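Local coordinates for protein putative RnfG subunit of electron transport complex (PDB 3DCZ) that probably carries a covalently bound FMN in the membrane-bound Rnf complex, thought to couple electron transfer to ion translocation across the membrane, at residues S115-D120 and S136-F141; G89-F94 and V191-N196. All coordinates share one frame; numbering follows the deposited sequence. Where two conformers were deposited one is given.

Contact 1: S115-D120 and S136-F141; sequences SVRVID and SIQRRF. With EDO (1,2-ethanediol), chain E.
Gln-138 reaches across to Val-118 and hydrogen-bonds to the backbone of an outermost strand of the antiparallel sheet in the FMN-binding domain. The partner segment 136-141 belongs to the connection between strand 110-120 and helix 146-151 and includes a short 3-10 segment; Arg-139 N bonds back to Ser-136 O and Phe-141 N to Gln-138 O. Strand 110-120 pairs on one side with strand 98-107, with backbone hydrogen bonds such as Arg-117 to Val-101, and on the other a side-chain amide takes up the N-H of Val-118. Gln-138 can do this because its chain runs extended beyond CG (chi2 175°) and delivers OE1 to the strand: Val-118 N donates to Gln-138 OE1 over 2.9 Å, nearly straight at 173°. The N-H comes in from above the amide plane, 48° out of it. A water gives a second bond to Gln-138 OE1, at 2.9 Å, and another to Val-116 O, bridging the amide to the strand. The amide also lies against CB and CG2 of Val-118, and in the conformer given Arg-117 CD comes to 3.9 Å from Gln-138 OE1. Next along the segment, Arg-139 starts away from the strand and runs extended from CG to NE. In the conformer given, its NH1 and NH2 donate to O1 and O2 of a 1,2-ethanediol, probably from the crystallisation liquor, with O1 in the guanidinium plane. Phe-141 closes the segment: its ring turns to helix 188-206 at Pro-188, while nearer its backbone Phe-141 CB rests 4.3 Å from Val-116 CG2.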
ATOM      1  N   SER A 115      -3.848  -1.910   3.089  1.00 13.54           N
ATOM      2  CA  SER A 115      -3.165  -3.161   2.799  1.00 11.60           C
ATOM      3  C   SER A 115      -2.094  -2.989   1.773  1.00 13.45           C
ATOM      4  O   SER A 115      -2.061  -2.008   1.056  1.00 15.95           O
ATOM      5  CB  SER A 115      -4.166  -4.233   2.366  1.00 12.78           C
ATOM      6  OG  SER A 115      -3.605  -5.498   2.125  1.00 13.19           O
ATOM      7  N   VAL A 116      -1.198  -3.943   1.741  1.00 12.81           N
ATOM      8  CA  VAL A 116      -0.008  -3.904   0.906  1.00 14.07           C
ATOM      9  C   VAL A 116       0.269  -5.302   0.395  1.00 13.53           C
ATOM     10  O   VAL A 116       0.079  -6.280   1.142  1.00 16.28           O
ATOM     11  CB  VAL A 116       1.241  -3.483   1.761  1.00 15.39           C
ATOM     12  CG1 VAL A 116       2.489  -3.449   0.920  1.00 15.87           C
ATOM     13  CG2 VAL A 116       0.990  -2.172   2.471  1.00 16.09           C
ATOM     14  N   ARG A 117       0.754  -5.405  -0.843  1.00 13.27           N
ATOM     15  CA  ARG A 117       1.239  -6.681  -1.386  0.50 15.16           C
ATOM     16  C   ARG A 117       2.469  -6.386  -2.220  1.00 16.09           C
ATOM     17  O   ARG A 117       2.382  -5.624  -3.177  1.00 15.71           O
ATOM     18  CB  ARG A 117       0.170  -7.341  -2.259  0.50 16.49           C
ATOM     19  CG  ARG A 117       0.646  -8.590  -3.005  0.50 19.18           C
ATOM     20  CD  ARG A 117       0.667  -9.806  -2.109  0.50 27.01           C
ATOM     21  NE  ARG A 117      -0.497 -10.665  -2.362  0.50 23.51           N
ATOM     22  CZ  ARG A 117      -1.080 -11.452  -1.462  0.50 27.28           C
ATOM     23  NH1 ARG A 117      -0.660 -11.493  -0.195  0.50 26.49           N
ATOM     24  NH2 ARG A 117      -2.133 -12.179  -1.833  0.50 20.70           N
ATOM     25  N   VAL A 118       3.583  -7.009  -1.876  1.00 16.12           N
ATOM     26  CA  VAL A 118       4.826  -6.840  -2.602  1.00 16.60           C
ATOM     27  C   VAL A 118       4.852  -7.956  -3.624  1.00 20.06           C
ATOM     28  O   VAL A 118       4.709  -9.139  -3.261  1.00 20.25           O
ATOM     29  CB  VAL A 118       6.049  -6.925  -1.618  1.00 17.32           C
ATOM     30  CG1 VAL A 118       7.322  -6.672  -2.370  1.00 22.53           C
ATOM     31  CG2 VAL A 118       5.896  -5.906  -0.489  1.00 19.93           C
ATOM     32  N   ILE A 119       5.011  -7.606  -4.902  1.00 17.16           N
ATOM     33  CA  ILE A 119       5.106  -8.608  -5.977  1.00 17.33           C
ATOM     34  C   ILE A 119       6.557  -8.702  -6.421  1.00 17.08           C
ATOM     35  O   ILE A 119       7.168  -7.734  -6.833  1.00 19.23           O
ATOM     36  CB  ILE A 119       4.253  -8.273  -7.226  1.00 18.38           C
ATOM     37  CG1 ILE A 119       2.788  -8.024  -6.882  1.00 22.19           C
ATOM     38  CG2 ILE A 119       4.297  -9.429  -8.197  1.00 17.18           C
ATOM     39  CD1 ILE A 119       2.054  -7.327  -7.997  1.00 19.32           C
ATOM     40  N   ASP A 120       7.133  -9.887  -6.292  1.00 20.88           N
ATOM     41  CA  ASP A 120       8.494 -10.095  -6.733  1.00 23.97           C
ATOM     42  C   ASP A 120       8.447 -10.905  -7.998  1.00 25.80           C
ATOM     43  O   ASP A 120       8.176 -12.103  -7.963  1.00 26.68           O
ATOM     44  CB  ASP A 120       9.281 -10.829  -5.656  1.00 24.00           C
ATOM     45  CG  ASP A 120      10.693 -11.128  -6.075  1.00 28.79           C
ATOM     46  OD1 ASP A 120      11.044 -10.897  -7.262  1.00 30.85           O
ATOM     47  OD2 ASP A 120      11.455 -11.613  -5.212  1.00 39.18           O
ATOM     48  N   SER A 136       3.118 -13.393   5.809  1.00 36.80           N
ATOM     49  CA  SER A 136       2.846 -13.024   7.190  1.00 31.53           C
ATOM     50  C   SER A 136       3.741 -11.838   7.567  1.00 27.72           C
ATOM     51  O   SER A 136       3.326 -10.994   8.336  1.00 25.48           O
ATOM     52  CB  SER A 136       3.011 -14.192   8.184  1.00 30.58           C
ATOM     53  OG  SER A 136       4.370 -14.544   8.477  1.00 38.04           O
ATOM     54  N   ILE A 137       4.968 -11.781   7.035  1.00 22.66           N
ATOM     55  CA  ILE A 137       5.876 -10.658   7.254  0.50 22.02           C
ATOM     56  C   ILE A 137       5.235  -9.379   6.714  1.00 18.60           C
ATOM     57  O   ILE A 137       5.303  -8.315   7.313  1.00 19.80           O
ATOM     58  CB  ILE A 137       7.242 -10.878   6.526  0.50 21.07           C
ATOM     59  CG1 ILE A 137       7.977 -12.104   7.088  0.50 24.09           C
ATOM     60  CG2 ILE A 137       8.138  -9.649   6.661  0.50 19.41           C
ATOM     61  CD1 ILE A 137       9.330 -12.361   6.436  0.50 25.44           C
ATOM     62  N   GLN A 138       4.588  -9.503   5.558  1.00 18.70           N
ATOM     63  CA  GLN A 138       3.997  -8.329   4.924  1.00 17.97           C
ATOM     64  C   GLN A 138       2.862  -7.715   5.758  1.00 16.48           C
ATOM     65  O   GLN A 138       2.573  -6.517   5.642  1.00 18.54           O
ATOM     66  CB  GLN A 138       3.532  -8.632   3.493  1.00 19.99           C
ATOM     67  CG  GLN A 138       4.722  -8.800   2.519  1.00 21.35           C
ATOM     68  CD  GLN A 138       4.309  -9.220   1.115  1.00 21.53           C
ATOM     69  OE1 GLN A 138       3.375  -8.685   0.534  1.00 19.20           O
ATOM     70  NE2 GLN A 138       5.037 -10.191   0.564  1.00 32.47           N
ATOM     71  N   ARG A 139       2.212  -8.516   6.608  1.00 16.60           N
ATOM     72  CA  ARG A 139       1.122  -7.997   7.447  0.50 15.66           C
ATOM     73  C   ARG A 139       1.648  -7.061   8.531  1.00 15.10           C
ATOM     74  O   ARG A 139       0.888  -6.375   9.150  1.00 16.70           O
ATOM     75  CB  ARG A 139       0.282  -9.131   8.074  0.50 14.93           C
ATOM     76  CG  ARG A 139      -0.590  -9.838   7.081  0.50 15.34           C
ATOM     77  CD  ARG A 139      -1.431 -10.995   7.663  0.50 13.52           C
ATOM     78  NE  ARG A 139      -1.930 -11.789   6.544  0.50  9.96           N
ATOM     79  CZ  ARG A 139      -2.920 -11.413   5.732  0.50  7.70           C
ATOM     80  NH1 ARG A 139      -3.614 -10.323   5.962  0.50  9.33           N
ATOM     81  NH2 ARG A 139      -3.237 -12.158   4.700  0.50 11.45           N
ATOM     82  N   ARG A 140       2.961  -7.043   8.749  1.00 16.76           N
ATOM     83  CA  ARG A 140       3.555  -6.078   9.678  1.00 16.66           C
ATOM     84  C   ARG A 140       3.398  -4.640   9.160  1.00 17.83           C
ATOM     85  O   ARG A 140       3.511  -3.695   9.948  1.00 17.27           O
ATOM     86  CB  ARG A 140       5.047  -6.374   9.915  1.00 17.82           C
ATOM     87  CG  ARG A 140       5.349  -7.722  10.568  1.00 23.59           C
ATOM     88  CD  ARG A 140       4.782  -7.772  11.956  1.00 22.05           C
ATOM     89  NE  ARG A 140       5.166  -8.977  12.709  1.00 25.16           N
ATOM     90  CZ  ARG A 140       6.275  -9.116  13.436  1.00 25.16           C
ATOM     91  NH1 ARG A 140       7.183  -8.161  13.519  1.00 24.35           N
ATOM     92  NH2 ARG A 140       6.479 -10.252  14.086  1.00 25.27           N
ATOM     93  N   PHE A 141       3.112  -4.504   7.864  1.00 16.76           N
ATOM     94  CA  PHE A 141       3.081  -3.186   7.195  1.00 14.15           C
ATOM     95  C   PHE A 141       1.683  -2.532   7.157  1.00 15.83           C
ATOM     96  O   PHE A 141       1.545  -1.392   6.709  1.00 15.70           O
ATOM     97  CB  PHE A 141       3.593  -3.309   5.756  1.00 14.88           C
ATOM     98  CG  PHE A 141       5.053  -3.600   5.640  1.00 17.93           C
ATOM     99  CD1 PHE A 141       5.535  -4.875   5.902  1.00 21.07           C
ATOM    100  CD2 PHE A 141       5.948  -2.625   5.275  1.00 17.49           C
ATOM    101  CE1 PHE A 141       6.891  -5.172   5.775  1.00 24.09           C
ATOM    102  CE2 PHE A 141       7.295  -2.912   5.161  1.00 18.12           C
ATOM    103  CZ  PHE A 141       7.758  -4.173   5.404  1.00 19.17           C
TER
HETATM  104  C1  EDO E   3      -6.965  -9.613   4.520  1.00 20.25           C
HETATM  105  O1  EDO E   3      -5.740  -8.915   4.602  1.00 18.52           O
HETATM  106  C2  EDO E   3      -6.892 -10.674   3.447  1.00 21.52           C
HETATM  107  O2  EDO E   3      -6.083 -11.781   3.854  1.00 23.03           O
HETATM  108  O   HOH W   1       0.682  -8.926   1.549  1.00 18.34           O

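Contact 2: G89-F94 and V191-N196; sequences GYAPGF and VVTALN
Helix 188-206 packs against the end of strand 83-90 and the turn that follows it, with Ala-194 set on the backbone of Gly-89 and Tyr-90. The methyl of Ala-194 lies 4.1 Å from Gly-89 C, and is equally near Tyr-90 N. The CA atoms of Gly-89 and Ala-194 come within 5.2 Å, a close approach that small residues on both sides permit. One residue further on, Ala-91 CB meets the methyl of Thr-193, CG2, at 3.9 Å. That methyl stands anti to the backbone N, while Thr-193 OG1 turns back along its own helix to bond with Arg-189 O. This is helix-on-sheet packing in the FMN-binding domain: the strand pairs with its neighbours through backbone bonds, Gly-89 with Val-100 and Tyr-90 with Val-68, and the helix lies on one face of the sheet, Ala-194 on Val-100 and Leu-195 on Ala-102. Beyond the strand, a type II beta turn from Ala-91 to Phe-94, with Phe-94 N bonded to Ala-91 O, brings the chain round. Phe-94 then points its ring at the helix, crossing the Val-191 side chain at about a right angle. CZ of Phe-94 comes to 3.7 Å from Val-191 N and 4.0 Å from Val-191 CG2, the branch that stands beside the backbone N. At the neighbouring ring corner, Phe-94 CE2 packs 4.2 Å from Ala-194 CB.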
ATOM      1  N   GLY A  89       4.220   1.083  -6.543  1.00 15.08           N
ATOM      2  CA  GLY A  89       5.412   1.843  -6.351  1.00 14.00           C
ATOM      3  C   GLY A  89       6.677   1.028  -6.358  1.00 14.65           C
ATOM      4  O   GLY A  89       6.659  -0.213  -6.253  1.00 15.20           O
ATOM      5  N   TYR A  90       7.764   1.755  -6.517  1.00 13.58           N
ATOM      6  CA  TYR A  90       9.103   1.210  -6.600  1.00 11.55           C
ATOM      7  C   TYR A  90      10.072   2.064  -5.775  1.00 11.58           C
ATOM      8  O   TYR A  90       9.970   3.279  -5.765  1.00 13.82           O
ATOM      9  CB  TYR A  90       9.585   1.260  -8.058  1.00 13.15           C
ATOM     10  CG  TYR A  90      11.058   0.946  -8.239  1.00 11.87           C
ATOM     11  CD1 TYR A  90      11.529  -0.367  -8.291  1.00 15.69           C
ATOM     12  CD2 TYR A  90      11.996   1.981  -8.303  1.00 12.99           C
ATOM     13  CE1 TYR A  90      12.887  -0.610  -8.436  1.00 15.62           C
ATOM     14  CE2 TYR A  90      13.335   1.733  -8.455  1.00 14.62           C
ATOM     15  CZ  TYR A  90      13.775   0.450  -8.509  1.00 13.11           C
ATOM     16  OH  TYR A  90      15.151   0.289  -8.646  1.00 17.84           O
ATOM     17  N   ALA A  91      11.046   1.435  -5.145  1.00 13.71           N
ATOM     18  CA  ALA A  91      12.194   2.126  -4.590  1.00 13.51           C
ATOM     19  C   ALA A  91      13.439   1.305  -4.857  1.00 14.36           C
ATOM     20  O   ALA A  91      13.373   0.083  -4.917  1.00 18.56           O
ATOM     21  CB  ALA A  91      12.012   2.377  -3.061  1.00 16.18           C
ATOM     22  N   PRO A  92      14.574   1.988  -5.041  1.00 17.05           N
ATOM     23  CA  PRO A  92      15.857   1.247  -5.177  1.00 23.13           C
ATOM     24  C   PRO A  92      16.078   0.288  -3.983  1.00 24.67           C
ATOM     25  O   PRO A  92      15.780   0.627  -2.858  1.00 27.74           O
ATOM     26  CB  PRO A  92      16.907   2.348  -5.220  1.00 25.00           C
ATOM     27  CG  PRO A  92      16.195   3.602  -5.595  1.00 22.74           C
ATOM     28  CD  PRO A  92      14.750   3.445  -5.126  1.00 18.29           C
ATOM     29  N   GLY A  93      16.556  -0.922  -4.244  1.00 29.51           N
ATOM     30  CA  GLY A  93      16.553  -1.998  -3.238  1.00 30.69           C
ATOM     31  C   GLY A  93      15.623  -3.087  -3.760  1.00 34.15           C
ATOM     32  O   GLY A  93      15.728  -4.248  -3.373  1.00 37.43           O
ATOM     33  N   PHE A  94      14.712  -2.707  -4.652  1.00 33.84           N
ATOM     34  CA  PHE A  94      13.933  -3.666  -5.413  1.00 35.32           C
ATOM     35  C   PHE A  94      14.728  -4.145  -6.618  1.00 38.19           C
ATOM     36  O   PHE A  94      15.954  -4.253  -6.544  1.00 43.00           O
ATOM     37  CB  PHE A  94      12.621  -3.050  -5.843  1.00 36.88           C
ATOM     38  CG  PHE A  94      11.722  -2.721  -4.698  1.00 31.86           C
ATOM     39  CD1 PHE A  94      11.964  -3.226  -3.424  1.00 30.06           C
ATOM     40  CD2 PHE A  94      10.622  -1.921  -4.895  1.00 38.13           C
ATOM     41  CE1 PHE A  94      11.109  -2.922  -2.395  1.00 28.19           C
ATOM     42  CE2 PHE A  94       9.802  -1.600  -3.851  1.00 31.50           C
ATOM     43  CZ  PHE A  94      10.060  -2.099  -2.606  1.00 30.22           C
ATOM     44  N   VAL A 191      10.430  -1.037   0.899  1.00 13.33           N
ATOM     45  CA  VAL A 191       8.945  -1.124   0.910  1.00 13.61           C
ATOM     46  C   VAL A 191       8.324   0.113   1.572  1.00 14.79           C
ATOM     47  O   VAL A 191       7.405   0.725   1.031  1.00 14.69           O
ATOM     48  CB  VAL A 191       8.440  -2.395   1.598  1.00 14.85           C
ATOM     49  CG1 VAL A 191       6.870  -2.446   1.624  1.00 17.75           C
ATOM     50  CG2 VAL A 191       9.013  -3.635   0.905  1.00 17.51           C
ATOM     51  N   VAL A 192       8.811   0.463   2.756  1.00 16.19           N
ATOM     52  CA  VAL A 192       8.363   1.667   3.446  1.00 14.90           C
ATOM     53  C   VAL A 192       8.531   2.917   2.573  1.00 12.83           C
ATOM     54  O   VAL A 192       7.653   3.775   2.500  1.00 14.16           O
ATOM     55  CB  VAL A 192       9.101   1.786   4.797  1.00 18.47           C
ATOM     56  CG1 VAL A 192       9.120   3.228   5.351  1.00 17.44           C
ATOM     57  CG2 VAL A 192       8.489   0.807   5.788  1.00 14.68           C
ATOM     58  N   THR A 193       9.665   3.021   1.874  1.00 14.20           N
ATOM     59  CA  THR A 193       9.909   4.193   1.028  1.00 13.73           C
ATOM     60  C   THR A 193       8.860   4.289  -0.070  1.00 13.24           C
ATOM     61  O   THR A 193       8.266   5.359  -0.293  1.00 15.09           O
ATOM     62  CB  THR A 193      11.323   4.145   0.440  1.00 15.16           C
ATOM     63  OG1 THR A 193      12.278   4.283   1.515  1.00 15.83           O
ATOM     64  CG2 THR A 193      11.556   5.284  -0.554  1.00 15.97           C
ATOM     65  N   ALA A 194       8.642   3.177  -0.770  1.00 14.32           N
ATOM     66  CA  ALA A 194       7.602   3.100  -1.804  1.00 14.52           C
ATOM     67  C   ALA A 194       6.217   3.533  -1.269  1.00 13.29           C
ATOM     68  O   ALA A 194       5.505   4.352  -1.874  1.00 14.75           O
ATOM     69  CB  ALA A 194       7.550   1.682  -2.392  1.00 13.42           C
ATOM     70  N   LEU A 195       5.854   3.003  -0.111  1.00 14.05           N
ATOM     71  CA  LEU A 195       4.572   3.329   0.537  1.00 14.15           C
ATOM     72  C   LEU A 195       4.482   4.834   0.845  1.00 14.25           C
ATOM     73  O   LEU A 195       3.465   5.484   0.578  1.00 14.31           O
ATOM     74  CB  LEU A 195       4.408   2.493   1.816  1.00 15.40           C
ATOM     75  CG  LEU A 195       4.123   1.020   1.534  1.00 13.85           C
ATOM     76  CD1 LEU A 195       4.174   0.232   2.856  1.00 13.93           C
ATOM     77  CD2 LEU A 195       2.757   0.819   0.799  1.00 16.03           C
ATOM     78  N   ASN A 196       5.563   5.389   1.387  1.00 14.18           N
ATOM     79  CA  ASN A 196       5.597   6.793   1.683  1.00 12.12           C
ATOM     80  C   ASN A 196       5.440   7.656   0.421  1.00 12.28           C
ATOM     81  O   ASN A 196       4.799   8.700   0.433  1.00 14.29           O
ATOM     82  CB  ASN A 196       6.891   7.147   2.398  1.00 12.58           C
ATOM     83  CG  ASN A 196       6.882   6.795   3.869  1.00 13.39           C
ATOM     84  OD1 ASN A 196       5.818   6.802   4.518  1.00 17.39           O
ATOM     85  ND2 ASN A 196       8.065   6.547   4.416  1.00 15.71           N
TER

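Helix 188-206 and the antiparallel sheet join the two contacts, whose centres lie 12 Å apart. Phe-141 of contact 1 meets the helix of contact 2 through CE2, which sits 3.6 Å from Val-191 CG1 and 4.0 Å from Val-192 CG2. From the strand side, Val-116 CG2 reaches Leu-195 CD2 at 3.9 Å, and Val-118 CG2 comes within 4.1 Å of Val-191 CG2. Val-191 thus touches Phe-94, Phe-141 and Val-118 together. Both segments of contact 1 fall between residues 94 and 191 in the chain. Thr-185, the predicted site of FMN attachment, precedes the shared helix and is not modelled here.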